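Local structure of NADH oxidoreductase (Mesorhizobium loti, 3PI7) at residues A83-V88 with F110-S115; A167-A172 with R235-A240. The protein probably binds NADPH and acts as an NAD(P)H-dependent oxidoreductase, perhaps a quinone reductase, built from a GroES-like domain and a Rossmann-fold domain. All blocks are in the same frame, centred on the assembly; numbering follows the deposited sequence.

Contact 1: A83-V88 with F110-S115; sequences AGFEGV and FATGLS. With GOL (glycerol), chain B.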
loop_
_atom_site.group_PDB
_atom_site.type_symbol
_atom_site.label_atom_id
_atom_site.label_comp_id
_atom_site.label_asym_id
_atom_site.label_seq_id
_atom_site.Cartn_x
_atom_site.Cartn_y
_atom_site.Cartn_z
ATOM N N ALA A 83 21.157 23.168 -10.363
ATOM C CA ALA A 83 20.051 22.518 -9.653
ATOM C C ALA A 83 18.913 23.570 -9.449
ATOM O O ALA A 83 19.064 24.708 -9.873
ATOM C CB ALA A 83 20.563 21.992 -8.316
ATOM N N GLY A 84 17.817 23.169 -8.803
ATOM C CA GLY A 84 16.702 24.054 -8.500
ATOM C C GLY A 84 15.506 23.721 -9.349
ATOM O O GLY A 84 15.555 23.782 -10.585
ATOM N N PHE A 85 14.428 23.359 -8.702
ATOM C CA PHE A 85 13.257 22.933 -9.459
ATOM C C PHE A 85 12.286 24.049 -9.764
ATOM O O PHE A 85 11.518 23.883 -10.705
ATOM C CB PHE A 85 12.514 21.818 -8.719
ATOM C CG PHE A 85 13.201 20.475 -8.800
ATOM C CD1 PHE A 85 13.594 19.949 -10.027
ATOM C CD2 PHE A 85 13.417 19.717 -7.654
ATOM C CE1 PHE A 85 14.268 18.724 -10.093
ATOM C CE2 PHE A 85 14.038 18.469 -7.729
ATOM C CZ PHE A 85 14.475 17.989 -8.946
ATOM N N GLU A 86 12.209 25.109 -8.958
ATOM C CA GLU A 86 11.227 26.145 -9.236
ATOM C C GLU A 86 11.716 27.551 -8.931
ATOM O O GLU A 86 12.619 27.761 -8.134
ATOM C CB GLU A 86 9.874 25.908 -8.502
ATOM C CG GLU A 86 9.784 26.302 -7.042
ATOM C CD GLU A 86 8.465 26.095 -6.305
ATOM O OE1 GLU A 86 7.366 26.295 -6.886
ATOM O OE2 GLU A 86 8.549 25.766 -5.102
ATOM N N GLY A 87 11.011 28.515 -9.495
ATOM C CA GLY A 87 11.288 29.902 -9.191
ATOM C C GLY A 87 10.331 30.825 -9.887
ATOM O O GLY A 87 9.273 30.408 -10.401
ATOM N N VAL A 88 10.729 32.079 -9.923
ATOM C CA VAL A 88 9.974 33.100 -10.617
ATOM C C VAL A 88 10.976 33.891 -11.440
ATOM O O VAL A 88 12.116 34.155 -11.014
ATOM C CB VAL A 88 9.146 33.992 -9.652
ATOM C CG1 VAL A 88 10.061 34.777 -8.716
ATOM C CG2 VAL A 88 8.203 34.939 -10.411
ATOM N N PHE A 110 7.789 29.182 -12.462
ATOM C CA PHE A 110 8.132 28.084 -13.351
ATOM C C PHE A 110 8.667 26.885 -12.588
ATOM O O PHE A 110 9.203 27.045 -11.497
ATOM C CB PHE A 110 9.146 28.520 -14.412
ATOM C CG PHE A 110 10.480 28.899 -13.832
ATOM C CD1 PHE A 110 10.723 30.197 -13.393
ATOM C CD2 PHE A 110 11.506 27.967 -13.753
ATOM C CE1 PHE A 110 11.963 30.546 -12.832
ATOM C CE2 PHE A 110 12.728 28.307 -13.168
ATOM C CZ PHE A 110 12.948 29.597 -12.729
ATOM N N ALA A 111 8.577 25.713 -13.217
ATOM C CA ALA A 111 9.105 24.458 -12.708
ATOM C C ALA A 111 10.002 23.925 -13.809
ATOM O O ALA A 111 9.591 23.863 -14.967
ATOM C CB ALA A 111 7.964 23.494 -12.364
ATOM N N THR A 112 11.253 23.650 -13.478
ATOM C CA THR A 112 12.228 23.230 -14.491
ATOM C C THR A 112 12.071 21.784 -14.900
ATOM O O THR A 112 12.499 21.423 -16.010
ATOM C CB THR A 112 13.648 23.518 -13.986
ATOM O OG1 THR A 112 13.836 22.825 -12.751
ATOM C CG2 THR A 112 13.877 24.979 -13.745
ATOM N N GLY A 113 11.447 20.971 -14.039
ATOM C CA GLY A 113 11.170 19.564 -14.295
ATOM C C GLY A 113 12.391 18.805 -14.755
ATOM O O GLY A 113 13.378 18.730 -14.032
ATOM N N LEU A 114 12.340 18.303 -15.971
ATOM C CA LEU A 114 13.422 17.512 -16.565
ATOM C C LEU A 114 14.270 18.331 -17.521
ATOM O O LEU A 114 15.019 17.755 -18.323
ATOM C CB LEU A 114 12.837 16.311 -17.321
ATOM C CG LEU A 114 11.954 15.346 -16.543
ATOM C CD1 LEU A 114 11.369 14.299 -17.497
ATOM C CD2 LEU A 114 12.740 14.645 -15.465
ATOM N N SER A 115 14.181 19.661 -17.468
ATOM C CA SER A 115 14.976 20.462 -18.433
ATOM C C SER A 115 16.496 20.323 -18.214
ATOM O O SER A 115 17.285 20.503 -19.155
ATOM C CB SER A 115 14.624 21.946 -18.312
ATOM O OG SER A 115 15.228 22.497 -17.144
HETATM C C1 GOL B . 18.025 19.715 -12.979
HETATM O O1 GOL B . 19.205 20.305 -12.549
HETATM C C2 GOL B . 16.774 20.415 -12.470
HETATM O O2 GOL B . 17.151 21.460 -11.574
HETATM C C3 GOL B . 16.074 20.769 -13.748
HETATM O O3 GOL B . 15.728 19.476 -14.393
HETATM O O HOH W 1 10.385 21.142 -11.330
#

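Contact 2: A167-A172 with R235-A240; sequences AFVMTA and RIFLDA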
loop_
_atom_site.group_PDB
_atom_site.type_symbol
_atom_site.label_atom_id
_atom_site.label_comp_id
_atom_site.label_asym_id
_atom_site.label_seq_id
_atom_site.Cartn_x
_atom_site.Cartn_y
_atom_site.Cartn_z
ATOM N N ALA A 167 -11.210 14.358 9.927
ATOM C CA ALA A 167 -9.842 14.259 10.423
ATOM C C ALA A 167 -8.922 13.589 9.432
ATOM O O ALA A 167 -9.317 12.656 8.761
ATOM C CB ALA A 167 -9.804 13.480 11.724
ATOM N N PHE A 168 -7.662 14.055 9.373
ATOM C CA PHE A 168 -6.656 13.432 8.524
ATOM C C PHE A 168 -5.307 13.653 9.193
ATOM O O PHE A 168 -5.208 14.462 10.118
ATOM C CB PHE A 168 -6.728 13.953 7.088
ATOM C CG PHE A 168 -6.324 15.388 6.936
ATOM C CD1 PHE A 168 -7.207 16.419 7.270
ATOM C CD2 PHE A 168 -5.033 15.723 6.520
ATOM C CE1 PHE A 168 -6.840 17.752 7.090
ATOM C CE2 PHE A 168 -4.662 17.063 6.365
ATOM C CZ PHE A 168 -5.549 18.064 6.707
ATOM N N VAL A 169 -4.314 12.866 8.812
ATOM C CA VAL A 169 -3.020 12.916 9.501
ATOM C C VAL A 169 -1.915 13.351 8.555
ATOM O O VAL A 169 -1.897 12.955 7.390
ATOM C CB VAL A 169 -2.677 11.535 10.162
ATOM C CG1 VAL A 169 -1.403 11.598 11.007
ATOM C CG2 VAL A 169 -3.831 11.019 11.000
HETATM N N MSE A 170 -0.931 14.077 9.116
HETATM C CA MSE A 170 0.247 14.483 8.352
HETATM C C MSE A 170 1.476 14.428 9.217
HETATM O O MSE A 170 1.459 14.933 10.333
HETATM C CB MSE A 170 0.100 15.908 7.799
HETATM C CG MSE A 170 -0.929 15.984 6.706
HETATM SE SE MSE A 170 -0.919 17.677 5.834
HETATM C CE MSE A 170 -1.591 18.758 7.308
ATOM N N THR A 171 2.548 13.814 8.705
ATOM C CA THR A 171 3.854 13.916 9.370
ATOM C C THR A 171 4.559 15.180 8.846
ATOM O O THR A 171 4.159 15.734 7.811
ATOM C CB THR A 171 4.704 12.693 9.148
ATOM O OG1 THR A 171 4.671 12.350 7.770
ATOM C CG2 THR A 171 4.295 11.541 9.988
ATOM N N ALA A 172 5.632 15.637 9.533
ATOM C CA ALA A 172 6.386 16.862 9.181
ATOM C C ALA A 172 5.424 18.036 9.188
ATOM O O ALA A 172 5.333 18.787 8.218
ATOM C CB ALA A 172 7.067 16.726 7.816
ATOM N N ARG A 235 -8.882 8.785 8.008
ATOM C CA ARG A 235 -8.595 7.726 7.048
ATOM C C ARG A 235 -7.429 8.090 6.156
ATOM O O ARG A 235 -6.742 7.192 5.680
ATOM C CB ARG A 235 -9.844 7.375 6.233
ATOM C CG ARG A 235 -10.771 6.420 7.027
ATOM C CD ARG A 235 -11.862 5.783 6.172
ATOM N NE ARG A 235 -12.700 6.742 5.448
ATOM C CZ ARG A 235 -13.703 7.440 5.983
ATOM N NH1 ARG A 235 -13.998 7.312 7.272
ATOM N NH2 ARG A 235 -14.412 8.274 5.235
ATOM N N ILE A 236 -7.149 9.384 5.962
ATOM C CA ILE A 236 -6.036 9.742 5.098
ATOM C C ILE A 236 -4.860 10.116 5.898
ATOM O O ILE A 236 -4.970 10.945 6.785
ATOM C CB ILE A 236 -6.389 10.892 4.108
ATOM C CG1 ILE A 236 -7.615 10.509 3.248
ATOM C CG2 ILE A 236 -5.187 11.307 3.242
ATOM C CD1 ILE A 236 -7.354 9.265 2.237
ATOM N N PHE A 237 -3.700 9.529 5.543
ATOM C CA PHE A 237 -2.441 9.886 6.189
ATOM C C PHE A 237 -1.481 10.314 5.092
ATOM O O PHE A 237 -1.083 9.490 4.262
ATOM C CB PHE A 237 -1.923 8.681 7.001
ATOM C CG PHE A 237 -0.494 8.737 7.488
ATOM C CD1 PHE A 237 0.101 9.956 7.841
ATOM C CD2 PHE A 237 0.258 7.578 7.610
ATOM C CE1 PHE A 237 1.428 10.003 8.272
ATOM C CE2 PHE A 237 1.574 7.623 8.099
ATOM C CZ PHE A 237 2.135 8.829 8.458
ATOM N N LEU A 238 -1.117 11.609 5.090
ATOM C CA LEU A 238 -0.188 12.187 4.115
ATOM C C LEU A 238 1.161 12.172 4.783
ATOM O O LEU A 238 1.372 12.861 5.788
ATOM C CB LEU A 238 -0.629 13.609 3.676
ATOM C CG LEU A 238 -2.064 13.717 3.135
ATOM C CD1 LEU A 238 -2.408 15.185 2.777
ATOM C CD2 LEU A 238 -2.239 12.843 1.910
ATOM N N ASP A 239 2.058 11.343 4.267
ATOM C CA ASP A 239 3.326 11.132 4.934
ATOM C C ASP A 239 4.545 11.604 4.141
ATOM O O ASP A 239 4.847 11.055 3.080
ATOM C CB ASP A 239 3.446 9.628 5.218
ATOM C CG ASP A 239 4.731 9.190 5.908
ATOM O OD1 ASP A 239 5.297 9.994 6.691
ATOM O OD2 ASP A 239 5.138 8.034 5.700
ATOM N N ALA A 240 5.300 12.556 4.715
ATOM C CA ALA A 240 6.537 13.067 4.119
ATOM C C ALA A 240 7.790 12.414 4.746
ATOM O O ALA A 240 8.916 12.697 4.296
ATOM C CB ALA A 240 6.626 14.592 4.350
HETATM O O HOH W 2 -9.130 11.312 6.503
HETATM O O HOH W 3 2.913 15.223 5.636
#

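Contact 1: A83-V88 with F110-S115
With chi1 at 65°, CG of Phe110 sits between its own backbone N and carbonyl carbon, which lays the ring against Gly87 of the facing strand; Thr112, turned the same way (58°), brings OG1 to Gly84 O. The Phe110 ring takes Gly87 CA over one face, a CH-pi contact with CA 4.2 Å from the ring centroid, and CE1 lies 3.5 Å from Val88 N. The absence of a side chain on Gly87 lets the ring lie close over CA. Ile54 and Val56 of strand 51-56 and Ala124 and Ala126 of strand 123-127 also touch this ring, deep in the GroES-like domain, where strands 86-94 and 107-111 pair antiparallel. Cut back to an alanine, the Phe110 position would probably lose the face that covers Gly87 and leave a gap against Ile54, Val56, Ala124 and Ala126. Gly87 and Phe110 form a hydrogen-bonded pair (Phe110 N to Gly87 O 2.8 Å, Gly87 N to Phe110 O 3.1 Å). Beyond the strand end, Thr112 N donates to Phe85 O at 2.8 Å, a carbonyl that also receives a water held by Gly113 N. Thr112 OG1 donates to a lone pair of Gly84 O at 2.9 Å, approaching within the plane of the carbonyl; glycerol O2 gives this oxygen a second hydrogen bond.

Contact 2: A167-A172 with R235-A240
Two neighbouring central strands of the parallel Rossmann-type sheet, 167-170 and 236-239, meet here, Val169 pairing with Phe237 and selenomethionine Met170 with Leu238. Val169 uses both backbone polar groups across the seam: its N donates to Ile236 O at 2.9 Å, and its O accepts from Leu238 N at 2.8 Å. A longer bond follows, Thr171 N to Leu238 O at 3.3 Å, and a water donates to both Leu238 O and Thr171 O. On one face of the sheet CG of Met170 lies beside CB of Leu238, the two side chains pointing the same way. The other face carries Val169 and Phe237. The Phe237 ring reaches strand 167-170 edge-on because chi1 (167°) swings CG to the far side from the backbone N, CD1 lying 3.9 Å from Val169 CG1 and CE1 3.7 Å from Thr171 CG2. Strand order 3-2-1-4-5-6 identifies the classic Rossmann sheet, with this pair at its middle; Ile249 of helix 243-252 packs on both Thr171 and Phe237, while Trp259 stacks on the Phe237 ring. At the C-terminal ends of the strands, Thr171 OG1 donates to Asp239 OD1 at 2.7 Å, meeting the lone pair turned away from OD2. OD1 also accepts from the backbone N of Val241 and Thr242, and OD2 from Trp259 NE1, so the buried carboxylate is fixed at both oxygens.

In the fold
Contact 1 belongs to the GroES-like part of the chain and contact 2 to the Rossmann sheet, and each joins two strands within its own domain. Their centres are 27 Å apart, and the centre of the chain falls between them; even the nearest atoms are about 14 Å from each other. Both segments of contact 1 precede both segments of contact 2 in the sequence. The glycerol, probably from the crystallisation liquor, lies at contact 1. No NADPH is bound in this entry; in relatives with this fold, the cofactor lies across the C-terminal ends of the parallel strands, the end of the sheet to which Thr171 and Asp239 belong.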